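Local coordinates for protein alpha-1,3-glucanase (Streptomyces thermodiastaticus, PDB 7C7D) that hydrolyses alpha-1,3-glucan, as a thermostable glycoside hydrolase of family GH87 whose catalytic unit carries a right-handed parallel beta-helix, at residues S383-D388 / Y410-D414. Numbering follows the deposited sequence.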
# COMPACT_ATOMS: atom_id res chain seq x y z
N SER A 383 -1.83 16.85 -5.22
CA SER A 383 -1.18 18.00 -5.86
C SER A 383 -1.62 19.31 -5.22
O SER A 383 -2.26 20.17 -5.82
CB SER A 383 -1.43 17.97 -7.36
OG SER A 383 -0.55 17.04 -7.98
N LEU A 384 -1.23 19.46 -3.96
CA LEU A 384 -1.30 20.73 -3.26
C LEU A 384 -0.05 21.54 -3.56
O LEU A 384 1.03 20.99 -3.79
CB LEU A 384 -1.33 20.48 -1.76
CG LEU A 384 -2.65 20.26 -1.01
CD1 LEU A 384 -2.43 20.59 0.45
CD2 LEU A 384 -3.77 21.10 -1.59
N TYR A 385 -0.20 22.87 -3.55
CA TYR A 385 0.90 23.83 -3.70
C TYR A 385 1.41 23.92 -5.13
O TYR A 385 1.47 25.01 -5.71
CB TYR A 385 2.06 23.56 -2.73
CG TYR A 385 1.66 23.14 -1.33
CD1 TYR A 385 0.94 24.00 -0.51
CD2 TYR A 385 2.01 21.90 -0.84
CE1 TYR A 385 0.58 23.62 0.77
CE2 TYR A 385 1.64 21.51 0.44
CZ TYR A 385 0.93 22.38 1.24
OH TYR A 385 0.57 21.99 2.51
N ALA A 386 1.81 22.79 -5.70
CA ALA A 386 2.32 22.73 -7.06
C ALA A 386 1.98 21.35 -7.59
O ALA A 386 1.98 20.38 -6.83
CB ALA A 386 3.84 22.93 -7.11
N PRO A 387 1.68 21.22 -8.88
CA PRO A 387 1.27 19.91 -9.40
C PRO A 387 2.40 18.90 -9.36
O PRO A 387 3.54 19.19 -9.73
CB PRO A 387 0.85 20.22 -10.85
CG PRO A 387 1.59 21.48 -11.19
CD PRO A 387 1.64 22.27 -9.91
N ASP A 388 2.08 17.69 -8.90
CA ASP A 388 2.95 16.57 -9.22
C ASP A 388 2.89 16.39 -10.73
O ASP A 388 1.81 16.39 -11.32
CB ASP A 388 2.43 15.30 -8.55
CG ASP A 388 2.52 15.34 -7.02
OD1 ASP A 388 3.27 16.15 -6.44
OD2 ASP A 388 1.81 14.52 -6.40
N TYR A 410 -4.86 12.50 -6.67
CA TYR A 410 -5.69 13.69 -6.49
C TYR A 410 -5.01 14.83 -7.23
O TYR A 410 -4.03 15.40 -6.75
CB TYR A 410 -5.86 14.03 -5.01
CG TYR A 410 -6.35 12.90 -4.14
CD1 TYR A 410 -7.68 12.49 -4.16
CD2 TYR A 410 -5.48 12.27 -3.25
CE1 TYR A 410 -8.12 11.44 -3.33
CE2 TYR A 410 -5.90 11.25 -2.43
CZ TYR A 410 -7.21 10.84 -2.47
OH TYR A 410 -7.59 9.81 -1.63
N GLY A 411 -5.52 15.15 -8.42
CA GLY A 411 -4.94 16.19 -9.24
C GLY A 411 -3.62 15.78 -9.86
O GLY A 411 -3.25 14.60 -9.89
N GLY A 412 -2.90 16.77 -10.36
CA GLY A 412 -1.60 16.55 -10.96
C GLY A 412 -1.65 16.46 -12.48
O GLY A 412 -2.71 16.41 -13.10
N THR A 413 -0.46 16.45 -13.07
CA THR A 413 -0.30 16.61 -14.51
C THR A 413 0.54 15.48 -15.08
O THR A 413 1.65 15.23 -14.60
CB THR A 413 0.39 17.94 -14.80
OG1 THR A 413 -0.42 19.00 -14.30
CG2 THR A 413 0.60 18.13 -16.31
N ASP A 414 0.02 14.81 -16.11
CA ASP A 414 0.80 13.81 -16.84
C ASP A 414 1.30 12.71 -15.90
O ASP A 414 2.50 12.48 -15.75
CB ASP A 414 1.94 14.45 -17.64
CG ASP A 414 1.45 15.27 -18.81
OD1 ASP A 414 0.32 15.04 -19.29
OD2 ASP A 414 2.19 16.17 -19.26
O HOH W 1 -1.41 14.47 -7.86
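Tyr410 O, at the end of strand 407-410, accepts the backbone N-H of Ser383 at 3.0 Å, nearly straight at 163°. This carries the parallel pairing of strands 379-382 and 407-410 one residue past the end of the first. A water also donates to Tyr410 O, so that oxygen takes two hydrogen bonds. The ring of Tyr410 extends out of the contact and its hydroxyl bonds to Asp377. Gly411 follows with a positive phi of 73°. A side chain on it would point at the CB of Ser383. Gly412 CA lies 3.2 Å from Ser383 OG. A beta carbon on Gly412 would press on both that hydroxyl and the carbonyl of Asp388, and at the backbone angles of Gly412 it would also run into the carbonyl oxygen of Gly411. Ser383 OG lies anti to its own carbonyl carbon, chi1 -79°. There Ser383 OG accepts the N-H of Asp388 N at 2.9 Å and is hydrogen-bonded to the water O at 2.7 Å. An alanine at Ser383 would remove OG and would probably leave both Asp388 N and the water without this partner, letting the turn shift. Thr413 N then donates to Asp388 O at 2.9 Å, close to the line of the carbonyl. Thr413 OG1 comes alongside Pro387, 3.9 Å from its CB, in van der Waals contact. Asp388 OD1 is held by Ala361 N. Two backbone bonds thus join adjacent coils of the parallel beta-helix, one at the strand end and one across the turn. Between them a polar bridge runs from Asp388 N to Ser383 OG and through the water to Tyr410 O. Its chemistry is neutral, with no salt bridge across the segments, and it depends on glycines slim enough to let the loops close.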